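Local coordinates for protein putative methylase (Clostridium difficile, PDB 3LDU) that probably methylates guanine bases of ribosomal RNA, and binds GTP in its methyltransferase domain in this crystal, at residues Thr26-Glu31 / Ala50-Trp55; Ser345-Glu350 / Lys369-Gln374; Phe69-Phe74 / Asp152-Ser157. All blocks are in the same frame, centred on the assembly; numbering follows the deposited sequence.

Followed from the N terminus, the chain closes three loops in series; none nests in or crosses another. Contact 1 comes first, closing the loop that holds the hairpin of strands 31-36 and 39-44 and joining the two helices of the ferredoxin-like domain. Strand 63-70 follows and leads into contact 3, where a much longer loop, carrying most of the THUMP domain, ends as strand 153-159 pairs with it. That strand pair merges the ferredoxin-like and THUMP sheets into one. Contact 2 comes last, in the methyltransferase domain, around a short helix and strand 359-365. The centres of contacts 1 and 2 are about 31 Å apart, on opposite sides of the chain's centre.

Contact 1 (Thr26-Glu31 / Ala50-Trp55); sequences TNLGYE and AKSNMW
The phenol ring of Y30 has the carbonyl oxygen of L28 over the centre of one face, 4.1 Å above its plane, while K51 and S52 of helix 48-55 come to the ring obliquely. The backbone oxygen of K51 lies in plane at the edge of the W55 indole; the CD2 methyl of L28 comes obliquely to its root, 3.8 Å from CB of W55. The other methyl, CD1, settles against the backbone of the same helix, 4.2 Å from CA of S52, so the branched leucine end straddles two places on the helix surface.

K51 spans the gap. Its chain runs out straight and then bends at chi3 (55°), which carries NZ past the phenol, oblique to its ring, to donate a hydrogen bond to O of L28 at 3.1 Å, in the carbonyl plane. On the way, CE of K51 passes 3.3 Å from OH of Y30. That hydroxyl is hydrogen-bonded to D45.

These two helices, 18-27 and 48-55, are the pair of a beta-alpha-beta-beta-alpha-beta ferredoxin-like fold, whose four strands run in the order 31-36, 39-44, 7-12, 63-70. The first of them finishes in a Schellman motif: G29 has a phi of 95°, which a residue without CB adopts with no clash against the preceding carbonyl, and its N bonds back to O of T26 at 2.8 Å. A lysine suits this place because its long arm brings a positive charge to a backbone oxygen beside the helix end, where it would probably offset the negative end of the helix dipole. S52, small and polar, turns its OG back to O of G48 in its own helix, leaving room beside it for the tyrosine ring.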
# COMPACT_ATOMS: atom_id res chain seq x y z
N THR A 26 10.92 9.62 -1.26
CA THR A 26 11.73 10.84 -1.34
C THR A 26 11.63 11.59 -0.01
O THR A 26 12.63 12.11 0.49
CB THR A 26 11.28 11.72 -2.53
OG1 THR A 26 11.47 10.98 -3.75
CG2 THR A 26 12.10 13.00 -2.60
N ASN A 27 10.43 11.63 0.57
CA ASN A 27 10.22 12.33 1.84
C ASN A 27 10.95 11.66 3.01
O ASN A 27 11.21 12.31 4.02
CB ASN A 27 8.71 12.50 2.14
CG ASN A 27 8.12 13.76 1.52
OD1 ASN A 27 6.99 13.74 1.00
ND2 ASN A 27 8.86 14.86 1.57
N LEU A 28 11.26 10.38 2.88
CA LEU A 28 12.08 9.68 3.88
C LEU A 28 13.56 10.01 3.71
O LEU A 28 14.39 9.64 4.54
CB LEU A 28 11.89 8.16 3.81
CG LEU A 28 10.52 7.60 4.19
CD1 LEU A 28 10.55 6.08 4.12
CD2 LEU A 28 10.17 8.06 5.58
N GLY A 29 13.88 10.70 2.61
CA GLY A 29 15.25 11.11 2.35
C GLY A 29 16.02 10.16 1.47
O GLY A 29 17.24 10.29 1.33
N TYR A 30 15.33 9.22 0.84
CA TYR A 30 16.04 8.19 0.07
C TYR A 30 16.08 8.43 -1.43
O TYR A 30 15.18 9.06 -2.00
CB TYR A 30 15.47 6.80 0.35
CG TYR A 30 15.57 6.39 1.80
CD1 TYR A 30 16.74 6.62 2.51
CD2 TYR A 30 14.51 5.78 2.46
CE1 TYR A 30 16.86 6.26 3.83
CE2 TYR A 30 14.61 5.41 3.79
CZ TYR A 30 15.79 5.66 4.46
OH TYR A 30 15.94 5.30 5.78
N GLU A 31 17.13 7.92 -2.05
CA GLU A 31 17.36 8.07 -3.48
C GLU A 31 16.61 7.00 -4.27
O GLU A 31 16.78 5.80 -4.03
CB GLU A 31 18.86 7.97 -3.77
CG GLU A 31 19.22 8.14 -5.23
CD GLU A 31 20.67 7.81 -5.53
OE1 GLU A 31 21.38 7.32 -4.61
OE2 GLU A 31 21.11 8.02 -6.68
N ALA A 50 13.83 -0.61 8.42
CA ALA A 50 12.94 -0.22 9.51
C ALA A 50 12.04 0.96 9.12
O ALA A 50 10.82 0.93 9.30
CB ALA A 50 13.75 0.11 10.77
N LYS A 51 12.66 2.01 8.60
CA LYS A 51 11.91 3.22 8.26
C LYS A 51 10.91 3.00 7.14
O LYS A 51 9.82 3.56 7.17
CB LYS A 51 12.85 4.37 7.86
CG LYS A 51 13.36 5.18 9.06
CD LYS A 51 14.40 6.20 8.64
CE LYS A 51 13.88 7.12 7.54
NZ LYS A 51 14.90 8.15 7.17
N SER A 52 11.28 2.19 6.15
CA SER A 52 10.39 1.94 5.00
C SER A 52 9.15 1.16 5.41
O SER A 52 8.03 1.54 5.06
CB SER A 52 11.15 1.21 3.89
OG SER A 52 12.18 2.04 3.39
N ASN A 53 9.34 0.09 6.16
CA ASN A 53 8.21 -0.65 6.71
C ASN A 53 7.36 0.20 7.66
O ASN A 53 6.13 0.11 7.66
CB ASN A 53 8.71 -1.90 7.46
CG ASN A 53 9.05 -3.02 6.52
OD1 ASN A 53 8.17 -3.58 5.88
ND2 ASN A 53 10.34 -3.35 6.42
N MSE A 54 8.02 1.05 8.43
CA MSE A 54 7.31 1.85 9.43
C MSE A 54 6.43 2.92 8.80
O MSE A 54 5.30 3.17 9.27
CB MSE A 54 8.31 2.53 10.37
CG MSE A 54 7.68 3.40 11.45
SE MSE A 54 6.50 2.42 12.66
CE MSE A 54 7.49 0.82 12.87
N TRP A 55 6.95 3.55 7.75
CA TRP A 55 6.40 4.81 7.27
C TRP A 55 5.68 4.77 5.92
O TRP A 55 4.82 5.60 5.66
CB TRP A 55 7.51 5.88 7.23
CG TRP A 55 7.83 6.43 8.59
CD1 TRP A 55 8.92 6.12 9.38
CD2 TRP A 55 7.03 7.34 9.35
NE1 TRP A 55 8.84 6.81 10.57
CE2 TRP A 55 7.69 7.56 10.58
CE3 TRP A 55 5.82 8.00 9.11
CZ2 TRP A 55 7.18 8.41 11.56
CZ3 TRP A 55 5.31 8.84 10.08
CH2 TRP A 55 5.99 9.04 11.29

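Contact 2 (Ser345-Glu350 / Lys369-Gln374); sequences SYEDFE and KTNFFQ
In the Rossmann-like methyltransferase domain, the turn that follows strand 339-344 folds against strand 368-375, and the ring of F373 fills the angle between them. F349, at the start of helix 349-353, covers one face of that ring: its CD2 stands 3.5 Å above the plane, offset toward the rim. The two ring planes are inclined by 34°. With CG anti to the backbone N (chi1 170°), F349 slides past F373 in the opposite direction; it also stacks on F353.

E350 wraps the border of the ring: its CG leans in from the side that F349 covers, 3.7 Å from CD1 of F373, while OE1 comes near the ring plane, 3.6 Å from CE1 of F373, where the ring hydrogens are slightly positive. The other oxygen, OE2, is hydrogen-bonded to the N of A357, so this glutamate combines an aliphatic packing surface with a fixed carboxylate.

Nearer the strand's beginning the fit becomes polar. A water accepts from ND2 of N371 (2.9 Å) and gives a weak bond to O of Y346, bridging strand and turn. S345 is small enough for its CB to sit 3.3 Å from O of K369, while its OG turns to E313.

Strand 368-375 is antiparallel to its neighbours and lies between 339-344 and 359-365, giving the strand order 3-2-1-4-5-7-6 that is the hallmark of class I methyltransferases.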
# COMPACT_ATOMS: atom_id res chain seq x y z
N SER A 345 -15.13 1.75 -10.86
CA SER A 345 -14.78 1.03 -12.08
C SER A 345 -15.82 1.26 -13.17
O SER A 345 -15.67 0.77 -14.29
CB SER A 345 -14.66 -0.47 -11.80
OG SER A 345 -15.91 -1.02 -11.42
N TYR A 346 -16.87 2.00 -12.84
CA TYR A 346 -17.90 2.33 -13.82
C TYR A 346 -17.33 3.29 -14.87
O TYR A 346 -17.07 4.46 -14.58
CB TYR A 346 -19.14 2.92 -13.14
CG TYR A 346 -20.33 3.03 -14.07
CD1 TYR A 346 -21.17 1.95 -14.29
CD2 TYR A 346 -20.61 4.22 -14.73
CE1 TYR A 346 -22.25 2.04 -15.15
CE2 TYR A 346 -21.69 4.32 -15.59
CZ TYR A 346 -22.50 3.22 -15.80
OH TYR A 346 -23.58 3.30 -16.65
N GLU A 347 -17.12 2.79 -16.08
CA GLU A 347 -16.42 3.54 -17.13
C GLU A 347 -17.06 4.90 -17.44
O GLU A 347 -16.37 5.92 -17.52
CB GLU A 347 -16.31 2.71 -18.41
CG GLU A 347 -15.23 1.65 -18.37
CD GLU A 347 -13.84 2.21 -18.59
OE1 GLU A 347 -13.58 2.73 -19.70
OE2 GLU A 347 -12.99 2.11 -17.67
N ASP A 348 -18.38 4.90 -17.60
CA ASP A 348 -19.10 6.10 -18.01
C ASP A 348 -19.59 6.93 -16.82
O ASP A 348 -20.67 7.52 -16.87
CB ASP A 348 -20.29 5.71 -18.89
CG ASP A 348 -20.71 6.81 -19.83
OD1 ASP A 348 -19.82 7.58 -20.27
OD2 ASP A 348 -21.91 6.91 -20.14
N PHE A 349 -18.78 6.97 -15.77
CA PHE A 349 -19.13 7.67 -14.54
C PHE A 349 -19.44 9.15 -14.78
O PHE A 349 -20.46 9.65 -14.33
CB PHE A 349 -18.03 7.53 -13.48
CG PHE A 349 -18.23 8.44 -12.30
CD1 PHE A 349 -19.12 8.10 -11.29
CD2 PHE A 349 -17.56 9.64 -12.23
CE1 PHE A 349 -19.32 8.94 -10.21
CE2 PHE A 349 -17.76 10.49 -11.16
CZ PHE A 349 -18.64 10.14 -10.15
N GLU A 350 -18.56 9.84 -15.49
CA GLU A 350 -18.71 11.28 -15.69
C GLU A 350 -20.04 11.62 -16.33
O GLU A 350 -20.68 12.61 -15.97
CB GLU A 350 -17.56 11.84 -16.53
CG GLU A 350 -16.23 11.83 -15.78
CD GLU A 350 -15.05 12.01 -16.70
OE1 GLU A 350 -14.77 11.07 -17.47
OE2 GLU A 350 -14.40 13.08 -16.65
N LYS A 369 -10.54 -2.87 -12.27
CA LYS A 369 -9.90 -1.75 -12.93
C LYS A 369 -10.70 -0.49 -12.65
O LYS A 369 -11.74 -0.25 -13.26
CB LYS A 369 -9.73 -1.98 -14.43
CG LYS A 369 -8.91 -0.89 -15.12
CD LYS A 369 -8.14 -1.45 -16.29
CE LYS A 369 -8.38 -0.63 -17.55
NZ LYS A 369 -9.81 -0.69 -17.97
N THR A 370 -10.21 0.31 -11.71
CA THR A 370 -10.91 1.49 -11.25
C THR A 370 -10.28 2.77 -11.80
O THR A 370 -9.11 2.78 -12.19
CB THR A 370 -10.93 1.54 -9.71
OG1 THR A 370 -9.60 1.31 -9.22
CG2 THR A 370 -11.83 0.47 -9.14
N ASN A 371 -11.08 3.83 -11.85
CA ASN A 371 -10.57 5.17 -12.16
C ASN A 371 -10.85 6.11 -11.00
O ASN A 371 -11.88 5.99 -10.34
CB ASN A 371 -11.20 5.73 -13.42
CG ASN A 371 -10.73 5.03 -14.67
OD1 ASN A 371 -9.58 5.20 -15.10
ND2 ASN A 371 -11.60 4.22 -15.26
N PHE A 372 -9.94 7.04 -10.75
CA PHE A 372 -10.13 8.04 -9.70
C PHE A 372 -10.47 9.34 -10.42
O PHE A 372 -9.63 9.89 -11.11
CB PHE A 372 -8.83 8.19 -8.90
CG PHE A 372 -8.96 9.02 -7.65
CD1 PHE A 372 -10.03 8.87 -6.79
CD2 PHE A 372 -7.98 9.95 -7.33
CE1 PHE A 372 -10.13 9.62 -5.62
CE2 PHE A 372 -8.06 10.71 -6.18
CZ PHE A 372 -9.13 10.54 -5.32
N PHE A 373 -11.71 9.79 -10.27
CA PHE A 373 -12.20 11.01 -10.91
C PHE A 373 -12.06 12.20 -9.95
O PHE A 373 -12.64 12.20 -8.87
CB PHE A 373 -13.65 10.84 -11.28
CG PHE A 373 -13.90 9.76 -12.29
CD1 PHE A 373 -13.83 10.03 -13.64
CD2 PHE A 373 -14.20 8.47 -11.88
CE1 PHE A 373 -14.06 9.04 -14.58
CE2 PHE A 373 -14.44 7.47 -12.81
CZ PHE A 373 -14.37 7.76 -14.16
N GLN A 374 -11.32 13.22 -10.36
CA GLN A 374 -10.93 14.29 -9.46
C GLN A 374 -11.65 15.57 -9.86
O GLN A 374 -11.59 15.98 -11.01
CB GLN A 374 -9.42 14.51 -9.54
CG GLN A 374 -8.66 13.24 -9.20
CD GLN A 374 -7.16 13.35 -9.39
OE1 GLN A 374 -6.48 12.35 -9.56
NE2 GLN A 374 -6.63 14.57 -9.34
O HOH W 1 -14.27 4.19 -14.19

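Contact 3 (Phe69-Phe74 / Asp152-Ser157); sequences FEAKSF and DKVTIS
V154 is the bump and F69 the lid: the ring of F69 leans over the valine, whose CB lies 4.2 Å from the ring centroid and 29° off its normal, an off-centre CH-pi contact. The two side chains lie side by side on the same face of the sheet. F69 holds its CG between the backbone N and the carbonyl carbon (chi1 52°), which lays the ring along the neighbouring strand until CZ reaches CD1 of I156 at 4.0 Å. The branched valine thus fills the hollow between ring and backbone, and the small CB of A71 packs next to the ring against its CG2, 3.6 Å away.

Backbone bonds set this fit. F69 and V154 form an antiparallel hydrogen-bonded pair, with V154 N to F69 O at 2.7 Å, and A71 N continues the ladder to O of D152 at 3.0 Å.

Just before strand 153-159 begins, D152 has a positive phi (74°), a conformation aspartate accepts more readily than most residues with a CB. NZ of K72 reaches its OD2 at 3.0 Å in a salt bridge, arriving from above the carboxylate plane, while OD1 bonds to N of K107 and to a water shared with O of A71.

Helix 74-82 covers the valine's face, with N80 and T81 against F69 and L77 against A71, while strand 145-150 flanks 153-159 on the side opposite strand 63-70.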
# COMPACT_ATOMS: atom_id res chain seq x y z
N PHE A 69 20.20 -10.56 -12.49
CA PHE A 69 20.99 -11.14 -13.57
C PHE A 69 20.06 -11.72 -14.62
O PHE A 69 18.88 -11.95 -14.35
CB PHE A 69 21.92 -12.23 -13.05
CG PHE A 69 21.22 -13.29 -12.21
CD1 PHE A 69 20.51 -14.31 -12.82
CD2 PHE A 69 21.29 -13.26 -10.83
CE1 PHE A 69 19.86 -15.29 -12.04
CE2 PHE A 69 20.66 -14.22 -10.05
CZ PHE A 69 19.94 -15.24 -10.66
N GLU A 70 20.59 -11.96 -15.80
CA GLU A 70 19.82 -12.62 -16.84
C GLU A 70 19.87 -14.13 -16.65
O GLU A 70 20.90 -14.68 -16.28
CB GLU A 70 20.38 -12.25 -18.21
CG GLU A 70 19.61 -12.84 -19.36
CD GLU A 70 20.08 -12.30 -20.68
OE1 GLU A 70 20.77 -13.05 -21.41
OE2 GLU A 70 19.79 -11.12 -20.98
N ALA A 71 18.76 -14.81 -16.90
CA ALA A 71 18.74 -16.26 -16.86
C ALA A 71 17.75 -16.77 -17.90
O ALA A 71 16.56 -16.56 -17.78
CB ALA A 71 18.37 -16.77 -15.48
N LYS A 72 18.26 -17.44 -18.93
CA LYS A 72 17.39 -17.95 -19.99
C LYS A 72 17.20 -19.47 -19.91
O LYS A 72 16.42 -20.05 -20.67
CB LYS A 72 17.95 -17.57 -21.36
CG LYS A 72 17.87 -16.07 -21.65
CD LYS A 72 18.46 -15.74 -23.02
CE LYS A 72 18.47 -14.24 -23.30
NZ LYS A 72 17.11 -13.69 -23.59
N SER A 73 17.91 -20.11 -18.98
CA SER A 73 17.75 -21.54 -18.77
C SER A 73 17.81 -21.84 -17.28
O SER A 73 18.32 -21.04 -16.50
CB SER A 73 18.87 -22.30 -19.48
OG SER A 73 20.11 -22.04 -18.85
N PHE A 74 17.30 -23.00 -16.88
CA PHE A 74 17.39 -23.36 -15.48
C PHE A 74 18.84 -23.56 -15.02
O PHE A 74 19.19 -23.23 -13.89
CB PHE A 74 16.48 -24.56 -15.17
CG PHE A 74 15.00 -24.22 -15.24
CD1 PHE A 74 14.41 -23.45 -14.26
CD2 PHE A 74 14.23 -24.64 -16.31
CE1 PHE A 74 13.07 -23.12 -14.33
CE2 PHE A 74 12.89 -24.32 -16.39
CZ PHE A 74 12.31 -23.56 -15.40
N ASP A 152 13.31 -12.16 -18.94
CA ASP A 152 14.52 -12.94 -18.66
C ASP A 152 15.49 -12.30 -17.65
O ASP A 152 16.55 -12.87 -17.39
CB ASP A 152 15.26 -13.29 -19.95
CG ASP A 152 14.39 -14.07 -20.91
OD1 ASP A 152 13.60 -14.90 -20.44
OD2 ASP A 152 14.51 -13.84 -22.14
N LYS A 153 15.13 -11.15 -17.09
CA LYS A 153 15.96 -10.55 -16.04
C LYS A 153 15.41 -11.03 -14.70
O LYS A 153 14.25 -10.80 -14.38
CB LYS A 153 15.93 -9.02 -16.11
CG LYS A 153 16.21 -8.44 -17.50
CD LYS A 153 15.63 -7.01 -17.66
CE LYS A 153 14.15 -7.01 -18.10
NZ LYS A 153 13.18 -6.36 -17.14
N VAL A 154 16.25 -11.70 -13.93
CA VAL A 154 15.84 -12.27 -12.65
C VAL A 154 16.24 -11.31 -11.54
O VAL A 154 17.37 -10.83 -11.51
CB VAL A 154 16.57 -13.60 -12.40
CG1 VAL A 154 16.19 -14.18 -11.03
CG2 VAL A 154 16.26 -14.60 -13.53
N THR A 155 15.31 -11.00 -10.66
CA THR A 155 15.64 -10.25 -9.46
C THR A 155 15.35 -11.15 -8.27
O THR A 155 14.26 -11.68 -8.15
CB THR A 155 14.82 -8.96 -9.33
OG1 THR A 155 15.18 -8.06 -10.40
CG2 THR A 155 15.12 -8.29 -8.00
N ILE A 156 16.35 -11.36 -7.42
CA ILE A 156 16.12 -12.12 -6.20
C ILE A 156 16.18 -11.16 -5.01
O ILE A 156 17.07 -10.31 -4.92
CB ILE A 156 17.16 -13.27 -6.01
CG1 ILE A 156 17.11 -14.24 -7.19
CG2 ILE A 156 16.86 -14.06 -4.75
CD1 ILE A 156 18.13 -15.36 -7.11
N SER A 157 15.21 -11.28 -4.11
CA SER A 157 15.18 -10.41 -2.97
C SER A 157 14.73 -11.19 -1.75
O SER A 157 14.29 -12.34 -1.86
CB SER A 157 14.20 -9.25 -3.22
OG SER A 157 12.89 -9.76 -3.41
O HOH W 2 13.77 -16.48 -18.31